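PDB 4MO9: periplasmic binding protein from Veillonella parvula, which probably captures a metal chelate such as a ferric siderophore in the periplasm and hands it to an ABC transporter. Local coordinates for residues Lys199-Glu213 with Asp258-Thr272. Sequence-based numbering, arbitrary orientation.
Sequences KPTVYLEVGMNGPEE and DIIMIMGSYWPKKPT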
loop_
_atom_site.group_PDB
_atom_site.type_symbol
_atom_site.label_atom_id
_atom_site.label_comp_id
_atom_site.label_asym_id
_atom_site.label_seq_id
_atom_site.Cartn_x
_atom_site.Cartn_y
_atom_site.Cartn_z
ATOM N N LYS A 199 1.243 24.935 7.532
ATOM C CA LYS A 199 1.291 23.483 7.471
ATOM C C LYS A 199 1.752 22.943 8.817
ATOM O O LYS A 199 2.687 23.480 9.420
ATOM C CB LYS A 199 2.236 23.028 6.360
ATOM C CG LYS A 199 1.864 23.583 4.982
ATOM C CD LYS A 199 2.762 23.042 3.875
ATOM C CE LYS A 199 2.311 23.546 2.504
ATOM N NZ LYS A 199 0.869 23.267 2.235
ATOM N N PRO A 200 1.081 21.895 9.311
ATOM C CA PRO A 200 1.585 21.285 10.543
ATOM C C PRO A 200 2.862 20.513 10.261
ATOM O O PRO A 200 2.971 19.876 9.202
ATOM C CB PRO A 200 0.458 20.332 10.963
ATOM C CG PRO A 200 -0.324 20.089 9.747
ATOM C CD PRO A 200 -0.217 21.337 8.898
ATOM N N THR A 201 3.814 20.599 11.180
ATOM C CA THR A 201 5.042 19.829 11.091
ATOM C C THR A 201 4.742 18.413 11.565
ATOM O O THR A 201 3.993 18.220 12.527
ATOM C CB THR A 201 6.171 20.444 11.946
ATOM O OG1 THR A 201 5.697 20.685 13.279
ATOM C CG2 THR A 201 6.654 21.758 11.335
ATOM N N VAL A 202 5.312 17.423 10.886
ATOM C CA VAL A 202 5.036 16.036 11.235
ATOM C C VAL A 202 6.303 15.176 11.269
ATOM O O VAL A 202 7.161 15.281 10.384
ATOM C CB VAL A 202 3.970 15.423 10.279
ATOM C CG1 VAL A 202 4.418 15.512 8.827
ATOM C CG2 VAL A 202 3.669 13.986 10.649
ATOM N N TYR A 203 6.427 14.344 12.305
ATOM C CA TYR A 203 7.469 13.329 12.333
ATOM C C TYR A 203 6.847 11.976 11.982
ATOM O O TYR A 203 5.858 11.565 12.602
ATOM C CB TYR A 203 8.180 13.271 13.695
ATOM C CG TYR A 203 9.052 12.044 13.838
ATOM C CD1 TYR A 203 10.049 11.771 12.909
ATOM C CD2 TYR A 203 8.861 11.144 14.878
ATOM C CE1 TYR A 203 10.838 10.637 13.007
ATOM C CE2 TYR A 203 9.644 10.004 14.988
ATOM C CZ TYR A 203 10.634 9.759 14.050
ATOM O OH TYR A 203 11.425 8.635 14.148
ATOM N N LEU A 204 7.417 11.300 10.985
ATOM C CA LEU A 204 6.869 10.044 10.473
ATOM C C LEU A 204 7.832 8.907 10.774
ATOM O O LEU A 204 9.036 9.039 10.550
ATOM C CB LEU A 204 6.676 10.128 8.956
ATOM C CG LEU A 204 5.807 11.238 8.366
ATOM C CD1 LEU A 204 5.981 11.293 6.841
ATOM C CD2 LEU A 204 4.349 11.004 8.703
ATOM N N GLU A 205 7.324 7.790 11.283
ATOM C CA GLU A 205 8.214 6.666 11.569
ATOM C C GLU A 205 7.493 5.343 11.361
ATOM O O GLU A 205 6.336 5.196 11.780
ATOM C CB GLU A 205 8.779 6.734 12.999
ATOM C CG GLU A 205 9.821 5.636 13.288
ATOM C CD GLU A 205 10.214 5.527 14.762
ATOM O OE1 GLU A 205 10.374 6.575 15.437
ATOM O OE2 GLU A 205 10.391 4.382 15.254
ATOM N N VAL A 206 8.166 4.399 10.697
ATOM C CA VAL A 206 7.680 3.022 10.633
ATOM C C VAL A 206 7.968 2.391 11.993
ATOM O O VAL A 206 9.138 2.285 12.404
ATOM C CB VAL A 206 8.380 2.211 9.526
ATOM C CG1 VAL A 206 7.663 0.875 9.316
ATOM C CG2 VAL A 206 8.373 3.000 8.222
ATOM N N GLY A 207 6.919 1.987 12.708
ATOM C CA GLY A 207 7.106 1.490 14.063
ATOM C C GLY A 207 7.439 0.011 14.157
ATOM O O GLY A 207 6.939 -0.683 15.047
HETATM N N MSE A 208 8.302 -0.464 13.259
HETATM C CA MSE A 208 8.609 -1.890 13.144
HETATM C C MSE A 208 9.521 -2.399 14.251
HETATM O O MSE A 208 9.522 -3.595 14.568
HETATM C CB MSE A 208 9.251 -2.174 11.786
HETATM C CG MSE A 208 9.715 -3.615 11.597
HETATM SE SE MSE A 208 10.397 -3.906 9.794
HETATM C CE MSE A 208 11.886 -2.657 9.846
ATOM N N ASN A 209 10.296 -1.494 14.841
ATOM C CA ASN A 209 11.279 -1.895 15.836
ATOM C C ASN A 209 10.848 -1.611 17.273
ATOM O O ASN A 209 11.606 -1.859 18.207
ATOM C CB ASN A 209 12.632 -1.239 15.537
ATOM C CG ASN A 209 13.232 -1.714 14.228
ATOM O OD1 ASN A 209 13.083 -2.877 13.852
ATOM N ND2 ASN A 209 13.910 -0.814 13.522
ATOM N N GLY A 210 9.632 -1.092 17.447
ATOM C CA GLY A 210 9.125 -0.788 18.777
ATOM C C GLY A 210 9.750 0.469 19.364
ATOM O O GLY A 210 10.604 1.096 18.726
ATOM N N PRO A 211 9.333 0.844 20.587
ATOM C CA PRO A 211 9.824 2.070 21.235
ATOM C C PRO A 211 11.349 2.110 21.427
ATOM O O PRO A 211 11.939 3.189 21.376
ATOM C CB PRO A 211 9.122 2.045 22.602
ATOM C CG PRO A 211 7.891 1.208 22.382
ATOM C CD PRO A 211 8.323 0.147 21.407
ATOM N N GLU A 212 11.974 0.956 21.634
ATOM C CA GLU A 212 13.384 0.914 22.029
ATOM C C GLU A 212 14.395 1.132 20.888
ATOM O O GLU A 212 15.578 1.368 21.143
ATOM C CB GLU A 212 13.693 -0.376 22.816
ATOM C CG GLU A 212 13.645 -1.674 22.000
ATOM C CD GLU A 212 12.228 -2.181 21.724
ATOM O OE1 GLU A 212 11.244 -1.515 22.124
ATOM O OE2 GLU A 212 12.104 -3.260 21.103
ATOM N N GLU A 213 13.928 1.067 19.642
ATOM C CA GLU A 213 14.791 1.299 18.481
ATOM C C GLU A 213 14.026 2.056 17.399
ATOM O O GLU A 213 12.921 1.654 17.021
ATOM C CB GLU A 213 15.305 -0.035 17.925
ATOM C CG GLU A 213 16.274 0.099 16.753
ATOM C CD GLU A 213 16.640 -1.244 16.127
ATOM O OE1 GLU A 213 16.017 -2.268 16.490
ATOM O OE2 GLU A 213 17.548 -1.273 15.265
ATOM N N ASP A 258 4.515 19.236 15.454
ATOM C CA ASP A 258 3.096 19.376 15.788
ATOM C C ASP A 258 2.408 18.014 15.891
ATOM O O ASP A 258 1.527 17.812 16.729
ATOM C CB ASP A 258 2.371 20.211 14.727
ATOM C CG ASP A 258 2.806 21.675 14.718
ATOM O OD1 ASP A 258 3.005 22.259 15.808
ATOM O OD2 ASP A 258 2.941 22.240 13.610
ATOM N N ILE A 259 2.819 17.086 15.027
ATOM C CA ILE A 259 2.148 15.798 14.883
ATOM C C ILE A 259 3.197 14.680 14.776
ATOM O O ILE A 259 4.268 14.882 14.202
ATOM C CB ILE A 259 1.222 15.819 13.626
ATOM C CG1 ILE A 259 0.083 16.829 13.828
ATOM C CG2 ILE A 259 0.667 14.429 13.289
ATOM C CD1 ILE A 259 -0.710 17.133 12.558
ATOM N N ILE A 260 2.907 13.525 15.374
ATOM C CA ILE A 260 3.747 12.332 15.234
ATOM C C ILE A 260 2.845 11.232 14.684
ATOM O O ILE A 260 1.708 11.069 15.148
ATOM C CB ILE A 260 4.326 11.873 16.602
ATOM C CG1 ILE A 260 5.413 12.834 17.102
ATOM C CG2 ILE A 260 4.906 10.457 16.503
ATOM C CD1 ILE A 260 5.887 12.543 18.562
HETATM N N MSE A 261 3.322 10.491 13.689
HETATM C CA MSE A 261 2.572 9.339 13.205
HETATM C C MSE A 261 3.504 8.138 13.123
HETATM O O MSE A 261 4.537 8.197 12.438
HETATM C CB MSE A 261 1.938 9.634 11.843
HETATM C CG MSE A 261 0.869 8.621 11.456
HETATM SE SE MSE A 261 0.077 8.985 9.706
HETATM C CE MSE A 261 -0.375 10.859 10.063
ATOM N N ILE A 262 3.157 7.075 13.854
ATOM C CA ILE A 262 3.950 5.844 13.879
ATOM C C ILE A 262 3.244 4.762 13.066
ATOM O O ILE A 262 2.125 4.378 13.407
ATOM C CB ILE A 262 4.118 5.307 15.319
ATOM C CG1 ILE A 262 4.639 6.401 16.261
ATOM C CG2 ILE A 262 5.029 4.077 15.327
ATOM C CD1 ILE A 262 6.047 6.875 15.943
HETATM N N MSE A 263 3.880 4.254 12.013
HETATM C CA MSE A 263 3.200 3.287 11.143
HETATM C C MSE A 263 3.161 1.883 11.775
HETATM O O MSE A 263 4.155 1.416 12.353
HETATM C CB MSE A 263 3.834 3.259 9.746
HETATM C CG MSE A 263 4.014 4.653 9.125
HETATM SE SE MSE A 263 2.410 5.774 9.159
HETATM C CE MSE A 263 3.331 7.451 8.791
ATOM N N GLY A 264 2.000 1.235 11.696
ATOM C CA GLY A 264 1.839 -0.099 12.243
ATOM C C GLY A 264 1.593 -1.147 11.172
ATOM O O GLY A 264 1.220 -0.822 10.038
ATOM N N SER A 265 1.826 -2.410 11.525
ATOM C CA SER A 265 1.608 -3.508 10.591
ATOM C C SER A 265 1.671 -4.817 11.351
ATOM O O SER A 265 1.631 -4.829 12.584
ATOM C CB SER A 265 2.670 -3.507 9.492
ATOM O OG SER A 265 2.259 -4.333 8.400
ATOM N N TYR A 266 1.778 -5.917 10.613
ATOM C CA TYR A 266 1.894 -7.231 11.233
ATOM C C TYR A 266 3.366 -7.643 11.275
ATOM O O TYR A 266 3.922 -8.084 10.260
ATOM C CB TYR A 266 1.052 -8.261 10.462
ATOM C CG TYR A 266 1.052 -9.637 11.091
ATOM C CD1 TYR A 266 0.433 -9.857 12.314
ATOM C CD2 TYR A 266 1.673 -10.713 10.464
ATOM C CE1 TYR A 266 0.430 -11.117 12.906
ATOM C CE2 TYR A 266 1.677 -11.982 11.049
ATOM C CZ TYR A 266 1.049 -12.172 12.267
ATOM O OH TYR A 266 1.041 -13.415 12.860
ATOM N N TRP A 267 3.991 -7.470 12.443
ATOM C CA TRP A 267 5.402 -7.814 12.652
ATOM C C TRP A 267 5.542 -8.716 13.877
ATOM O O TRP A 267 6.035 -8.273 14.923
ATOM C CB TRP A 267 6.259 -6.547 12.849
ATOM C CG TRP A 267 6.387 -5.670 11.627
ATOM C CD1 TRP A 267 6.915 -6.019 10.418
ATOM C CD2 TRP A 267 6.000 -4.291 11.513
ATOM N NE1 TRP A 267 6.864 -4.946 9.547
ATOM C CE2 TRP A 267 6.312 -3.874 10.200
ATOM C CE3 TRP A 267 5.415 -3.371 12.398
ATOM C CZ2 TRP A 267 6.055 -2.571 9.745
ATOM C CZ3 TRP A 267 5.160 -2.083 11.950
ATOM C CH2 TRP A 267 5.481 -1.694 10.633
ATOM N N PRO A 268 5.134 -9.994 13.745
ATOM C CA PRO A 268 5.064 -10.912 14.893
ATOM C C PRO A 268 6.417 -11.224 15.530
ATOM O O PRO A 268 6.447 -11.683 16.674
ATOM C CB PRO A 268 4.457 -12.185 14.294
ATOM C CG PRO A 268 4.794 -12.122 12.826
ATOM C CD PRO A 268 4.775 -10.657 12.476
ATOM N N LYS A 269 7.511 -10.990 14.807
ATOM C CA LYS A 269 8.842 -11.217 15.372
ATOM C C LYS A 269 9.308 -10.027 16.207
ATOM O O LYS A 269 10.355 -10.080 16.848
ATOM C CB LYS A 269 9.863 -11.486 14.268
ATOM C CG LYS A 269 9.687 -12.811 13.549
ATOM C CD LYS A 269 10.879 -13.065 12.641
ATOM C CE LYS A 269 10.532 -14.002 11.500
ATOM N NZ LYS A 269 11.609 -13.991 10.471
ATOM N N LYS A 270 8.531 -8.948 16.180
ATOM C CA LYS A 270 8.850 -7.746 16.941
ATOM C C LYS A 270 7.697 -7.475 17.903
ATOM O O LYS A 270 6.781 -6.736 17.561
ATOM C CB LYS A 270 9.016 -6.564 15.977
ATOM C CG LYS A 270 10.108 -6.745 14.919
ATOM C CD LYS A 270 11.473 -6.957 15.574
ATOM C CE LYS A 270 12.492 -5.951 15.068
ATOM N NZ LYS A 270 13.566 -5.715 16.076
ATOM N N PRO A 271 7.726 -8.083 19.109
ATOM C CA PRO A 271 6.530 -8.012 19.963
ATOM C C PRO A 271 6.146 -6.606 20.447
ATOM O O PRO A 271 4.977 -6.389 20.777
ATOM C CB PRO A 271 6.865 -8.935 21.146
ATOM C CG PRO A 271 8.342 -9.082 21.129
ATOM C CD PRO A 271 8.763 -8.957 19.685
ATOM N N THR A 272 7.089 -5.668 20.468
ATOM C CA THR A 272 6.749 -4.290 20.825
ATOM C C THR A 272 6.484 -3.396 19.614
ATOM O O THR A 272 6.296 -2.187 19.770
ATOM C CB THR A 272 7.853 -3.626 21.637
ATOM O OG1 THR A 272 9.051 -3.578 20.851
ATOM C CG2 THR A 272 8.101 -4.390 22.932
HETATM O O HOH W 1 2.727 25.242 12.366
#
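Ile259 donates its backbone N-H to Thr201 O (3.0 Å), opening a ladder of parallel pairing between strands 201-206 and 259-263, whose axes run 13° apart. Tyr203 continues it, giving its N-H to Ile259 O and taking Met261 N on its own carbonyl; Glu205 does likewise between Met261 and Met263, and just past the strand Gly207 N closes the ladder on Met263 O, at 2.8 Å.

At the start of the strands, hydrogen bonds tie Thr201 to Asp258 reciprocally. Asp258 OD2 receives Thr201 N at 3.1 Å on its anti side, the donor tilted 26° out of the carboxylate plane, while Asp258 N reaches Thr201 OG1 at 2.9 Å; chi1 of 51° sets that hydroxyl between its own N and carbonyl carbon, facing the partner strand. The other carboxylate oxygen of Asp258 is salt-bridged to Lys303. Farther on, Thr272 OG1 gives its proton to the syn lone pair of Glu212 OE2.

Apolar contacts line one sheet face, where Leu204 CD2 meets the terminal CE of Met263 at 3.7 Å and helix 324-334 packs on Ile259 and Met261. On the other face Ile262 CG2 lies 3.6 Å from Gly207 CA, and helix 282-295 covers Ile262.

Aromatic contacts follow beyond the strands. The selenomethionine Met208 lays its CG squarely over the five-membered ring of Trp267, 3.6 Å from the centroid, with SE oblique to it in a Met-aromatic contact. Ser265 CB takes the opposite indole face, and Val206 CG1 approaches CH2. Trimming Trp267 to an alanine would probably strip Met208 and Val206 CG1 of their aromatic neighbour and let the selenomethionine turn. The Trp267 side chain is about 10 Å from a bound trimethylamine oxide.

The pair illustrates how adjacent parallel strands, helix-covered on both faces, pass at their C-terminal ends into loops, as in the C-terminal lobe of a TroA-like solute-binding protein.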